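PDB 5DLK: TqaA from Penicillium aethiopicum, which probably acts as a fungal nonribosomal peptide synthetase whose terminal condensation-like domain, the part in this chain, is linked to macrocyclization of the peptide. Local coordinates for residues K34-K39 / R99-E104; N40-T45 / L112-L117; V124-G129 / M133-A138; W72-R77 / L399-S404. All blocks are in the same frame, centred on the assembly; numbering follows the deposited sequence.

Contacts 1 and 2 pack the N-terminal helix 29-38 and the loop after it against one three-stranded antiparallel sheet; they touch, with S101 O probably hydrogen-bonded to L112 N between neighbouring strands. Contacts 3 and 4 belong to the mixed five-stranded sheet, their centres about 18 Å apart, and meet where M133 packs on T73. Contacts 1 and 4 are buried, whereas contacts 2 and 3 are only partly so. Methyl groups and apolar side chains carry all four. Contact 2, at its solvent-facing end, adds a water bridge, contact 3 brings in a cysteine sulfur, and contact 4 alone sets an aromatic face against a leucine. All lie away from the phosphopantetheine-binding residues.

Contact 1: residues K34-K39 / R99-E104; sequences KELCSK and RTSFVE
L36 and V103 meet through methyl groups with no flat group between them; the one aromatic ring of the two segments, F102, hangs from the opposite side of strand 100-105. One face of that ring takes T100 CG2, 3.9 Å above the plane and displaced toward the rim, and the side chain also touches Q58 and I62 of helix 56-63. The strand thus presents alternate residues to two different layers, with S101 and V103 facing helix 29-38.

Between helix and strand the touching is tip to tip, L36 CD1 standing 4.1 Å from V103 CG1. L36 sets CG opposite its own carbonyl carbon (chi1 -70°) and then extends, CD1 lying anti to CA, which carries this methyl out to the strand. The same methyl comes within 4.4 Å of S101 OG, but that hydroxyl is engaged by G153 O, to which it donates a hydrogen bond. L112, on the adjoining strand 108-115, also packs on L36, and I42 adds a further apolar neighbour.

At the exposed S38, OG donates to E35 O at 3.1 Å, approaching tilted 33° from the carbonyl plane, a local bond near the helix end that takes no part in the packing. Across the interface the contact is apolar, van der Waals and hydrophobic in kind: the buried serine hydroxyl has its partner in G153, and L36 and V103 meet through methyls alone.

Contact 2: residues N40-T45 / L112-L117; sequences NVIPVT and LVLANL. With EDO (1,2-ethanediol), chain G.
I42 and P43 pack on L114 and L117 where the loop after helix 29-38 runs over the end of strand 108-115. I42 places CG1 between its backbone N and carbonyl carbon, the crowded position (chi1 56°), with CD1 extended beyond it. In this shape CB, CG2 and CD1 all approach the single methyl L114 CD1, each I42 atom at 4.1 Å, so that methyl sits against three carbons of the isoleucine. L117 takes a different first torsion: its CG lies opposite the backbone N (chi1 -168°), and the second torsion brings CD1 to the proline ring, 3.8 Å from P43 CG. Replacing P43 with a glycine would probably leave L117 CD1 without its ring partner and give the loop more backbone freedom.

A few residues on, the contact becomes polar and open to solvent. Two waters bridge T45 OG1 and N116 O: one donates to both atoms, while the other accepts from T45 OG1 and donates to N116 O at 2.9 Å. N116 directs its own amide oxygen elsewhere, to T47 OG1. An ethanediol, probably from the crystallisation liquor, lies beside the proline, its O2 3.5 Å from P43 CD.

The loop leaves the helix through a Schellman motif, with N40 as the C-prime residue of positive phi, V41 N bonded to L36 O and N40 N to C37 O; this ending turns the chain onto the three-stranded antiparallel sheet.

Contact 3: residues V124-G129 / M133-A138; sequences VQCWPG and MEVCKA
V135 of helix 132-144 packs on V124 and C126 at the start of a beta-alpha-beta unit, in which strand 122-125 leads through this helix into strand 158-163, its parallel neighbour. The two segments are separated by only three residues, so the contact closes the tight connection from the edge strand to the helix. M133, the first residue of the helical segment, reaches over three strands of the mixed five-stranded sheet, touching N71 and T73 of strand 67-75, V171 of strand 169-177, and S411 and F413 of the edge strand 407-415. At E134 the backbone N is held by D131 OD2 near the beginning of the helix.

V135 then carries the whole contact, dividing its two methyls between two partners. Its CG1 lies opposite the backbone N (chi1 169°) and meets V124 CG1 tip to tip at 4.1 Å; CG2, beside the backbone N, faces the sulfur C126 SG at 3.9 Å. The cysteine thus serves here as an apolar, polarisable neighbour. V162 on strand 158-163 touches V124, C126 and V135 alike, joining strand, loop and helix in one apolar patch.

C136 follows on the sheet side, packing on V162, V171 and T173. K137 makes a salt bridge with D141, one turn further along the helix, and its side chain also touches F413. Regular helical bonding runs through the segment: K137 N donates to M133 O at 2.8 Å, and A138 N to E134 O at 3.0 Å.

Contact 4: residues W72-R77 / L399-S404; sequences WTIKGR and LPLRGS
W72 receives a leucine over the six-membered ring of its indole: L399 CB stands 3.6 Å from the centroid of that ring and only 10° off the ring normal, a CH-pi contact made by the beta carbon close to the backbone. The rest of the side chain continues over the same ring system. L399 puts CG opposite its backbone N (chi1 -165°), and CD2 reaches the five-membered part, 3.8 Å from W72 CG. The main chain comes equally near at the other end, with L399 N 3.6 Å from W72 CZ3. Much of one face of the indole is therefore covered by this one residue, while F190 and Y410 meet the tryptophan edge-to-face.

Two residues further along each segment a second apolar pair forms, I74 CD1 touching L401 CD1 at 3.8 Å as the side chains cross at about a right angle. The alternate spacing is natural for strand residues W72 and I74; in the loop it goes with an inverse gamma turn centred on P400, closed by L401 N donating to L399 O at 2.8 Å, which probably helps to bring both leucines to the strand. N198 steadies this turn from outside, its amide bonding P400 O and R402 N. With a serine in place of W72, L399 would probably lose the aromatic face on which it rests, and F190 and Y410 their ring partner, opening a gap in buried packing.

L399 and L401 are thus held between two layers: strand 67-75, flanked in its sheet by strands 169-177 and 407-415, lies against them, and helix 186-197 packs on the same two leucines through F190, F193 and Y197.

Contact 1: residues K34-K39 / R99-E104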
loop_
_atom_site.group_PDB
_atom_site.type_symbol
_atom_site.label_atom_id
_atom_site.label_comp_id
_atom_site.label_asym_id
_atom_site.label_seq_id
_atom_site.Cartn_x
_atom_site.Cartn_y
_atom_site.Cartn_z
ATOM N N LYS A 34 -25.640 10.335 -11.057
ATOM C CA LYS A 34 -27.047 10.027 -11.278
ATOM C C LYS A 34 -27.173 8.703 -12.013
ATOM O O LYS A 34 -28.055 7.892 -11.726
ATOM C CB LYS A 34 -27.717 11.156 -12.067
ATOM C CG LYS A 34 -29.233 11.053 -12.167
ATOM C CD LYS A 34 -29.827 12.350 -12.719
ATOM C CE LYS A 34 -31.344 12.263 -12.870
ATOM N NZ LYS A 34 -31.755 11.322 -13.950
ATOM N N GLU A 35 -26.267 8.480 -12.958
ATOM C CA GLU A 35 -26.239 7.236 -13.715
ATOM C C GLU A 35 -25.937 6.027 -12.830
ATOM O O GLU A 35 -26.545 4.968 -12.989
ATOM C CB GLU A 35 -25.209 7.330 -14.846
ATOM C CG GLU A 35 -25.133 6.093 -15.728
ATOM C CD GLU A 35 -26.404 5.845 -16.530
ATOM O OE1 GLU A 35 -27.282 6.738 -16.583
ATOM O OE2 GLU A 35 -26.524 4.745 -17.115
ATOM N N LEU A 36 -25.001 6.183 -11.898
ATOM C CA LEU A 36 -24.652 5.096 -10.987
ATOM C C LEU A 36 -25.793 4.801 -10.014
ATOM O O LEU A 36 -26.039 3.648 -9.671
ATOM C CB LEU A 36 -23.373 5.422 -10.215
ATOM C CG LEU A 36 -22.110 5.419 -11.079
ATOM C CD1 LEU A 36 -20.914 5.895 -10.278
ATOM C CD2 LEU A 36 -21.857 4.032 -11.672
ATOM N N CYS A 37 -26.479 5.849 -9.572
ATOM C CA CYS A 37 -27.639 5.683 -8.703
ATOM C C CYS A 37 -28.773 4.951 -9.414
ATOM O O CYS A 37 -29.433 4.100 -8.818
ATOM C CB CYS A 37 -28.137 7.034 -8.197
ATOM S SG CYS A 37 -27.053 7.836 -7.012
ATOM N N SER A 38 -28.990 5.263 -10.686
ATOM C CA SER A 38 -30.106 4.668 -11.417
ATOM C C SER A 38 -29.803 3.225 -11.800
ATOM O O SER A 38 -30.709 2.458 -12.129
ATOM C CB SER A 38 -30.446 5.486 -12.667
ATOM O OG SER A 38 -29.537 5.213 -13.718
ATOM N N LYS A 39 -28.527 2.853 -11.751
ATOM C CA LYS A 39 -28.145 1.465 -11.989
ATOM C C LYS A 39 -28.006 0.705 -10.675
ATOM O O LYS A 39 -27.538 -0.431 -10.662
ATOM C CB LYS A 39 -26.841 1.388 -12.787
ATOM C CG LYS A 39 -26.941 1.985 -14.178
ATOM C CD LYS A 39 -28.137 1.418 -14.930
ATOM C CE LYS A 39 -28.535 2.315 -16.092
ATOM N NZ LYS A 39 -27.362 2.620 -16.959
ATOM N N ARG A 99 -15.749 6.665 1.815
ATOM C CA ARG A 99 -16.993 6.803 1.054
ATOM C C ARG A 99 -16.707 7.081 -0.403
ATOM O O ARG A 99 -17.465 7.781 -1.078
ATOM C CB ARG A 99 -17.883 7.907 1.633
ATOM C CG ARG A 99 -17.193 8.873 2.548
ATOM C CD ARG A 99 -18.218 9.763 3.263
ATOM N NE ARG A 99 -17.525 10.773 4.043
ATOM C CZ ARG A 99 -17.170 11.956 3.565
ATOM N NH1 ARG A 99 -17.477 12.283 2.316
ATOM N NH2 ARG A 99 -16.516 12.804 4.333
ATOM N N THR A 100 -15.597 6.537 -0.892
ATOM C CA THR A 100 -15.236 6.712 -2.286
ATOM C C THR A 100 -15.598 5.490 -3.131
ATOM O O THR A 100 -15.390 4.341 -2.730
ATOM C CB THR A 100 -13.713 7.026 -2.407
ATOM O OG1 THR A 100 -13.440 8.256 -1.736
ATOM C CG2 THR A 100 -13.313 7.167 -3.829
ATOM N N SER A 101 -16.132 5.773 -4.313
ATOM C CA SER A 101 -16.496 4.804 -5.322
ATOM C C SER A 101 -15.537 4.971 -6.508
ATOM O O SER A 101 -15.150 6.099 -6.841
ATOM C CB SER A 101 -17.966 5.033 -5.727
ATOM O OG SER A 101 -18.271 4.535 -7.011
ATOM N N PHE A 102 -15.134 3.863 -7.124
ATOM C CA PHE A 102 -14.187 3.912 -8.234
ATOM C C PHE A 102 -14.837 3.419 -9.504
ATOM O O PHE A 102 -15.465 2.362 -9.517
ATOM C CB PHE A 102 -12.936 3.056 -7.951
ATOM C CG PHE A 102 -12.166 3.489 -6.752
ATOM C CD1 PHE A 102 -12.527 3.062 -5.487
ATOM C CD2 PHE A 102 -11.044 4.303 -6.888
ATOM C CE1 PHE A 102 -11.809 3.470 -4.371
ATOM C CE2 PHE A 102 -10.327 4.709 -5.790
ATOM C CZ PHE A 102 -10.707 4.300 -4.524
ATOM N N VAL A 103 -14.688 4.178 -10.582
ATOM C CA VAL A 103 -15.070 3.657 -11.884
ATOM C C VAL A 103 -14.026 4.064 -12.899
ATOM O O VAL A 103 -13.155 4.888 -12.629
ATOM C CB VAL A 103 -16.468 4.165 -12.372
ATOM C CG1 VAL A 103 -17.575 3.752 -11.418
ATOM C CG2 VAL A 103 -16.460 5.673 -12.559
ATOM N N GLU A 104 -14.129 3.477 -14.075
ATOM C CA GLU A 104 -13.241 3.789 -15.162
ATOM C C GLU A 104 -13.948 4.767 -16.092
ATOM O O GLU A 104 -15.073 4.521 -16.484
ATOM C CB GLU A 104 -12.883 2.515 -15.912
ATOM C CG GLU A 104 -11.424 2.261 -16.169
ATOM C CD GLU A 104 -11.184 0.853 -16.689
ATOM O OE1 GLU A 104 -12.068 0.296 -17.374
ATOM O OE2 GLU A 104 -10.116 0.283 -16.393
#

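Contact 2: residues N40-T45 / L112-L117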
loop_
_atom_site.group_PDB
_atom_site.type_symbol
_atom_site.label_atom_id
_atom_site.label_comp_id
_atom_site.label_asym_id
_atom_site.label_seq_id
_atom_site.Cartn_x
_atom_site.Cartn_y
_atom_site.Cartn_z
ATOM N N ASN A 40 -28.414 1.342 -9.578
ATOM C CA ASN A 40 -28.393 0.718 -8.255
ATOM C C ASN A 40 -26.995 0.263 -7.825
ATOM O O ASN A 40 -26.846 -0.739 -7.135
ATOM C CB ASN A 40 -29.356 -0.473 -8.219
ATOM C CG ASN A 40 -30.780 -0.078 -8.577
ATOM O OD1 ASN A 40 -31.243 1.004 -8.211
ATOM N ND2 ASN A 40 -31.477 -0.950 -9.303
ATOM N N VAL A 41 -25.978 1.015 -8.231
ATOM C CA VAL A 41 -24.590 0.715 -7.870
ATOM C C VAL A 41 -24.209 1.379 -6.544
ATOM O O VAL A 41 -23.517 0.797 -5.711
ATOM C CB VAL A 41 -23.630 1.177 -8.980
ATOM C CG1 VAL A 41 -22.171 0.941 -8.571
ATOM C CG2 VAL A 41 -23.963 0.465 -10.293
ATOM N N ILE A 42 -24.684 2.604 -6.358
ATOM C CA ILE A 42 -24.475 3.367 -5.132
ATOM C C ILE A 42 -25.842 3.871 -4.640
ATOM O O ILE A 42 -26.787 3.913 -5.423
ATOM C CB ILE A 42 -23.515 4.547 -5.369
ATOM C CG1 ILE A 42 -24.037 5.431 -6.507
ATOM C CG2 ILE A 42 -22.110 4.017 -5.675
ATOM C CD1 ILE A 42 -23.255 6.741 -6.688
ATOM N N PRO A 43 -25.953 4.234 -3.350
ATOM C CA PRO A 43 -27.272 4.588 -2.794
ATOM C C PRO A 43 -27.915 5.796 -3.478
ATOM O O PRO A 43 -27.211 6.754 -3.786
ATOM C CB PRO A 43 -26.961 4.901 -1.328
ATOM C CG PRO A 43 -25.709 4.148 -1.035
ATOM C CD PRO A 43 -24.913 4.210 -2.306
ATOM N N VAL A 44 -29.228 5.757 -3.709
ATOM C CA VAL A 44 -29.888 6.837 -4.439
ATOM C C VAL A 44 -29.903 8.139 -3.658
ATOM O O VAL A 44 -30.023 9.207 -4.244
ATOM C CB VAL A 44 -31.342 6.483 -4.818
ATOM C CG1 VAL A 44 -31.372 5.482 -5.963
ATOM C CG2 VAL A 44 -32.074 5.944 -3.608
ATOM N N THR A 45 -29.776 8.062 -2.340
ATOM C CA THR A 45 -29.794 9.275 -1.534
ATOM C C THR A 45 -28.413 9.904 -1.328
ATOM O O THR A 45 -28.296 10.955 -0.698
ATOM C CB THR A 45 -30.415 9.013 -0.154
ATOM O OG1 THR A 45 -29.636 8.039 0.546
ATOM C CG2 THR A 45 -31.857 8.508 -0.308
ATOM N N LEU A 112 -15.036 8.782 -7.176
ATOM C CA LEU A 112 -16.182 9.614 -6.822
ATOM C C LEU A 112 -16.297 9.632 -5.310
ATOM O O LEU A 112 -16.546 8.601 -4.695
ATOM C CB LEU A 112 -17.470 9.074 -7.455
ATOM C CG LEU A 112 -17.684 9.224 -8.965
ATOM C CD1 LEU A 112 -16.795 8.289 -9.781
ATOM C CD2 LEU A 112 -19.138 9.008 -9.324
ATOM N N VAL A 113 -16.081 10.796 -4.715
ATOM C CA VAL A 113 -16.233 10.951 -3.285
ATOM C C VAL A 113 -17.710 11.222 -3.014
ATOM O O VAL A 113 -18.259 12.196 -3.504
ATOM C CB VAL A 113 -15.381 12.094 -2.731
ATOM C CG1 VAL A 113 -15.475 12.137 -1.216
ATOM C CG2 VAL A 113 -13.910 11.939 -3.177
ATOM N N LEU A 114 -18.340 10.341 -2.247
ATOM C CA LEU A 114 -19.749 10.492 -1.903
ATOM C C LEU A 114 -19.936 11.168 -0.548
ATOM O O LEU A 114 -19.097 11.051 0.342
ATOM C CB LEU A 114 -20.430 9.127 -1.894
ATOM C CG LEU A 114 -20.358 8.328 -3.193
ATOM C CD1 LEU A 114 -21.246 7.066 -3.123
ATOM C CD2 LEU A 114 -20.726 9.194 -4.394
ATOM N N ALA A 115 -21.056 11.878 -0.401
ATOM C CA ALA A 115 -21.477 12.408 0.886
ATOM C C ALA A 115 -22.939 12.004 1.094
ATOM O O ALA A 115 -23.546 11.389 0.210
ATOM C CB ALA A 115 -21.313 13.929 0.946
ATOM N N ASN A 116 -23.490 12.352 2.253
ATOM C CA ASN A 116 -24.837 11.896 2.627
ATOM C C ASN A 116 -24.952 10.387 2.437
ATOM O O ASN A 116 -25.933 9.876 1.889
ATOM C CB ASN A 116 -25.899 12.631 1.816
ATOM C CG ASN A 116 -25.910 14.122 2.102
ATOM O OD1 ASN A 116 -25.304 14.914 1.374
ATOM N ND2 ASN A 116 -26.574 14.512 3.187
ATOM N N LEU A 117 -23.905 9.691 2.876
ATOM C CA LEU A 117 -23.783 8.257 2.680
ATOM C C LEU A 117 -24.168 7.507 3.949
ATOM O O LEU A 117 -23.458 7.581 4.954
ATOM C CB LEU A 117 -22.351 7.887 2.265
ATOM C CG LEU A 117 -22.236 6.450 1.763
ATOM C CD1 LEU A 117 -22.973 6.296 0.446
ATOM C CD2 LEU A 117 -20.788 6.041 1.621
HETATM C C1 EDO G . -26.062 -0.661 -4.179
HETATM O O1 EDO G . -26.610 0.411 -4.947
HETATM C C2 EDO G . -26.562 -0.338 -2.792
HETATM O O2 EDO G . -26.546 1.087 -2.718
HETATM O O HOH W 1 -26.649 7.100 1.277
HETATM O O HOH W 2 -28.641 9.815 2.945
#

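Contact 3: residues V124-G129 / M133-A138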
loop_
_atom_site.group_PDB
_atom_site.type_symbol
_atom_site.label_atom_id
_atom_site.label_comp_id
_atom_site.label_asym_id
_atom_site.label_seq_id
_atom_site.Cartn_x
_atom_site.Cartn_y
_atom_site.Cartn_z
ATOM N N VAL A 124 -25.147 -10.824 10.883
ATOM C CA VAL A 124 -25.505 -12.227 10.981
ATOM C C VAL A 124 -25.695 -12.605 12.446
ATOM O O VAL A 124 -24.832 -12.337 13.275
ATOM C CB VAL A 124 -24.422 -13.146 10.368
ATOM C CG1 VAL A 124 -24.812 -14.601 10.528
ATOM C CG2 VAL A 124 -24.187 -12.807 8.895
ATOM N N GLN A 125 -26.833 -13.218 12.767
ATOM C CA GLN A 125 -27.002 -13.839 14.077
ATOM C C GLN A 125 -26.864 -15.335 13.868
ATOM O O GLN A 125 -27.661 -15.931 13.156
ATOM C CB GLN A 125 -28.362 -13.480 14.709
ATOM C CG GLN A 125 -28.516 -12.002 15.066
ATOM C CD GLN A 125 -28.942 -11.127 13.878
ATOM O OE1 GLN A 125 -29.945 -11.405 13.213
ATOM N NE2 GLN A 125 -28.173 -10.064 13.609
ATOM N N CYS A 126 -25.819 -15.928 14.445
ATOM C CA CYS A 126 -25.479 -17.315 14.174
ATOM C C CYS A 126 -26.366 -18.276 14.942
ATOM O O CYS A 126 -26.962 -17.894 15.950
ATOM C CB CYS A 126 -24.039 -17.609 14.549
ATOM S SG CYS A 126 -22.819 -16.653 13.635
ATOM N N TRP A 127 -26.421 -19.512 14.466
ATOM C CA TRP A 127 -26.984 -20.616 15.250
ATOM C C TRP A 127 -26.171 -20.804 16.524
ATOM O O TRP A 127 -24.969 -20.543 16.536
ATOM C CB TRP A 127 -26.963 -21.914 14.466
ATOM C CG TRP A 127 -27.934 -22.044 13.353
ATOM C CD1 TRP A 127 -29.273 -21.772 13.387
ATOM C CD2 TRP A 127 -27.662 -22.560 12.050
ATOM N NE1 TRP A 127 -29.841 -22.065 12.175
ATOM C CE2 TRP A 127 -28.873 -22.562 11.339
ATOM C CE3 TRP A 127 -26.503 -23.007 11.408
ATOM C CZ2 TRP A 127 -28.960 -22.976 10.016
ATOM C CZ3 TRP A 127 -26.594 -23.435 10.108
ATOM C CH2 TRP A 127 -27.811 -23.418 9.423
ATOM N N PRO A 128 -26.809 -21.286 17.602
ATOM C CA PRO A 128 -26.009 -21.707 18.761
ATOM C C PRO A 128 -24.906 -22.711 18.373
ATOM O O PRO A 128 -25.137 -23.648 17.595
ATOM C CB PRO A 128 -27.049 -22.352 19.704
ATOM C CG PRO A 128 -28.324 -22.453 18.917
ATOM C CD PRO A 128 -28.258 -21.423 17.833
ATOM N N GLY A 129 -23.700 -22.486 18.895
ATOM C CA GLY A 129 -22.560 -23.330 18.579
ATOM C C GLY A 129 -21.841 -23.015 17.271
ATOM O O GLY A 129 -20.794 -23.573 16.989
ATOM N N MET A 133 -16.378 -16.562 13.177
ATOM C CA MET A 133 -15.287 -16.368 12.222
ATOM C C MET A 133 -15.471 -17.288 11.012
ATOM O O MET A 133 -15.220 -16.880 9.876
ATOM C CB MET A 133 -13.918 -16.604 12.868
ATOM C CG MET A 133 -12.744 -16.239 11.939
ATOM S SD MET A 133 -12.676 -14.499 11.439
ATOM C CE MET A 133 -12.208 -13.701 12.972
ATOM N N GLU A 134 -15.950 -18.509 11.247
ATOM C CA GLU A 134 -16.170 -19.462 10.163
ATOM C C GLU A 134 -17.269 -18.991 9.215
ATOM O O GLU A 134 -17.223 -19.267 8.012
ATOM C CB GLU A 134 -16.508 -20.853 10.720
ATOM C CG GLU A 134 -15.309 -21.530 11.403
ATOM C CD GLU A 134 -15.679 -22.837 12.084
ATOM O OE1 GLU A 134 -16.720 -23.427 11.711
ATOM O OE2 GLU A 134 -14.922 -23.272 12.987
ATOM N N VAL A 135 -18.267 -18.299 9.753
ATOM C CA VAL A 135 -19.285 -17.672 8.916
ATOM C C VAL A 135 -18.646 -16.572 8.051
ATOM O O VAL A 135 -18.919 -16.473 6.857
ATOM C CB VAL A 135 -20.417 -17.067 9.768
ATOM C CG1 VAL A 135 -21.341 -16.183 8.916
ATOM C CG2 VAL A 135 -21.198 -18.192 10.459
ATOM N N CYS A 136 -17.824 -15.744 8.678
ATOM C CA CYS A 136 -17.120 -14.674 7.961
ATOM C C CYS A 136 -16.272 -15.251 6.828
ATOM O O CYS A 136 -16.265 -14.727 5.707
ATOM C CB CYS A 136 -16.233 -13.872 8.909
ATOM S SG CYS A 136 -17.089 -12.848 10.123
ATOM N N LYS A 137 -15.557 -16.331 7.123
ATOM C CA LYS A 137 -14.705 -16.961 6.118
ATOM C C LYS A 137 -15.545 -17.533 4.986
ATOM O O LYS A 137 -15.182 -17.415 3.830
ATOM C CB LYS A 137 -13.831 -18.054 6.748
ATOM C CG LYS A 137 -12.736 -18.609 5.836
ATOM C CD LYS A 137 -11.809 -17.484 5.323
ATOM C CE LYS A 137 -10.368 -17.977 5.124
ATOM N NZ LYS A 137 -10.284 -19.166 4.227
ATOM N N ALA A 138 -16.696 -18.131 5.301
ATOM C CA ALA A 138 -17.557 -18.657 4.245
ATOM C C ALA A 138 -18.087 -17.562 3.311
ATOM O O ALA A 138 -18.208 -17.785 2.111
ATOM C CB ALA A 138 -18.751 -19.447 4.855
#

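Contact 4: residues W72-R77 / L399-S404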
loop_
_atom_site.group_PDB
_atom_site.type_symbol
_atom_site.label_atom_id
_atom_site.label_comp_id
_atom_site.label_asym_id
_atom_site.label_seq_id
_atom_site.Cartn_x
_atom_site.Cartn_y
_atom_site.Cartn_z
ATOM N N TRP A 72 -12.104 -8.261 13.638
ATOM C CA TRP A 72 -11.942 -8.048 15.063
ATOM C C TRP A 72 -12.862 -8.976 15.845
ATOM O O TRP A 72 -14.073 -8.823 15.783
ATOM C CB TRP A 72 -12.243 -6.602 15.412
ATOM C CG TRP A 72 -11.299 -5.643 14.746
ATOM C CD1 TRP A 72 -11.534 -4.893 13.627
ATOM C CD2 TRP A 72 -9.960 -5.368 15.147
ATOM N NE1 TRP A 72 -10.417 -4.146 13.318
ATOM C CE2 TRP A 72 -9.436 -4.422 14.238
ATOM C CE3 TRP A 72 -9.149 -5.823 16.195
ATOM C CZ2 TRP A 72 -8.147 -3.915 14.356
ATOM C CZ3 TRP A 72 -7.862 -5.320 16.302
ATOM C CH2 TRP A 72 -7.375 -4.380 15.384
ATOM N N THR A 73 -12.285 -9.926 16.570
ATOM C CA THR A 73 -13.081 -10.834 17.394
ATOM C C THR A 73 -13.206 -10.221 18.781
ATOM O O THR A 73 -12.209 -10.032 19.476
ATOM C CB THR A 73 -12.455 -12.233 17.489
ATOM O OG1 THR A 73 -12.257 -12.763 16.175
ATOM C CG2 THR A 73 -13.367 -13.186 18.274
ATOM N N ILE A 74 -14.441 -9.912 19.169
ATOM C CA ILE A 74 -14.724 -9.170 20.392
ATOM C C ILE A 74 -15.457 -10.078 21.384
ATOM O O ILE A 74 -16.510 -10.612 21.059
ATOM C CB ILE A 74 -15.587 -7.933 20.107
ATOM C CG1 ILE A 74 -14.949 -7.065 19.007
ATOM C CG2 ILE A 74 -15.786 -7.113 21.375
ATOM C CD1 ILE A 74 -15.839 -5.934 18.528
ATOM N N LYS A 75 -14.892 -10.260 22.575
ATOM C CA LYS A 75 -15.496 -11.140 23.580
ATOM C C LYS A 75 -15.679 -10.435 24.913
ATOM O O LYS A 75 -14.768 -9.769 25.400
ATOM C CB LYS A 75 -14.649 -12.395 23.782
ATOM C CG LYS A 75 -14.719 -13.372 22.638
ATOM C CD LYS A 75 -13.745 -14.517 22.833
ATOM C CE LYS A 75 -13.814 -15.470 21.660
ATOM N NZ LYS A 75 -12.688 -16.450 21.673
ATOM N N GLY A 76 -16.863 -10.588 25.504
ATOM C CA GLY A 76 -17.131 -10.023 26.814
ATOM C C GLY A 76 -18.567 -9.575 26.967
ATOM O O GLY A 76 -19.346 -9.623 26.017
ATOM N N ARG A 77 -18.921 -9.122 28.164
ATOM C CA ARG A 77 -20.297 -8.724 28.437
ATOM C C ARG A 77 -20.508 -7.222 28.255
ATOM O O ARG A 77 -21.640 -6.742 28.282
ATOM C CB ARG A 77 -20.697 -9.146 29.856
ATOM C CG ARG A 77 -20.019 -10.424 30.339
ATOM C CD ARG A 77 -20.314 -10.699 31.807
ATOM N NE ARG A 77 -19.098 -11.040 32.548
ATOM C CZ ARG A 77 -18.665 -12.281 32.755
ATOM N NH1 ARG A 77 -19.351 -13.316 32.286
ATOM N NH2 ARG A 77 -17.544 -12.489 33.439
ATOM N N LEU A 399 -7.510 -2.670 18.704
ATOM C CA LEU A 399 -8.756 -1.917 18.714
ATOM C C LEU A 399 -9.209 -1.846 20.161
ATOM O O LEU A 399 -10.004 -2.674 20.605
ATOM C CB LEU A 399 -9.817 -2.589 17.838
ATOM C CG LEU A 399 -11.049 -1.783 17.434
ATOM C CD1 LEU A 399 -10.694 -0.816 16.319
ATOM C CD2 LEU A 399 -12.184 -2.703 17.015
ATOM N N PRO A 400 -8.669 -0.878 20.912
ATOM C CA PRO A 400 -8.853 -0.812 22.365
ATOM C C PRO A 400 -10.243 -0.317 22.783
ATOM O O PRO A 400 -10.371 0.774 23.349
ATOM C CB PRO A 400 -7.759 0.171 22.801
ATOM C CG PRO A 400 -7.580 1.074 21.616
ATOM C CD PRO A 400 -7.798 0.201 20.409
ATOM N N LEU A 401 -11.273 -1.115 22.512
ATOM C CA LEU A 401 -12.636 -0.762 22.915
ATOM C C LEU A 401 -12.770 -0.779 24.444
ATOM O O LEU A 401 -12.313 -1.714 25.102
ATOM C CB LEU A 401 -13.654 -1.719 22.280
ATOM C CG LEU A 401 -13.609 -1.846 20.752
ATOM C CD1 LEU A 401 -14.785 -2.671 20.224
ATOM C CD2 LEU A 401 -13.568 -0.468 20.104
ATOM N N ARG A 402 -13.392 0.261 24.997
ATOM C CA ARG A 402 -13.556 0.395 26.447
ATOM C C ARG A 402 -14.657 -0.535 26.968
ATOM O O ARG A 402 -15.709 -0.669 26.348
ATOM C CB ARG A 402 -13.867 1.855 26.807
ATOM C CG ARG A 402 -13.747 2.235 28.289
ATOM C CD ARG A 402 -12.840 1.282 29.068
ATOM N NE ARG A 402 -13.146 1.270 30.497
ATOM C CZ ARG A 402 -12.695 0.360 31.359
ATOM N NH1 ARG A 402 -11.918 -0.636 30.944
ATOM N NH2 ARG A 402 -13.033 0.437 32.640
ATOM N N GLY A 403 -14.395 -1.175 28.105
ATOM C CA GLY A 403 -15.358 -2.046 28.756
ATOM C C GLY A 403 -14.694 -2.877 29.840
ATOM O O GLY A 403 -13.519 -3.216 29.723
ATOM N N SER A 404 -15.440 -3.211 30.892
ATOM C CA SER A 404 -14.891 -3.972 32.018
ATOM C C SER A 404 -14.426 -5.355 31.580
ATOM O O SER A 404 -13.302 -5.769 31.871
ATOM C CB SER A 404 -15.925 -4.097 33.145
ATOM O OG SER A 404 -17.233 -4.274 32.625
#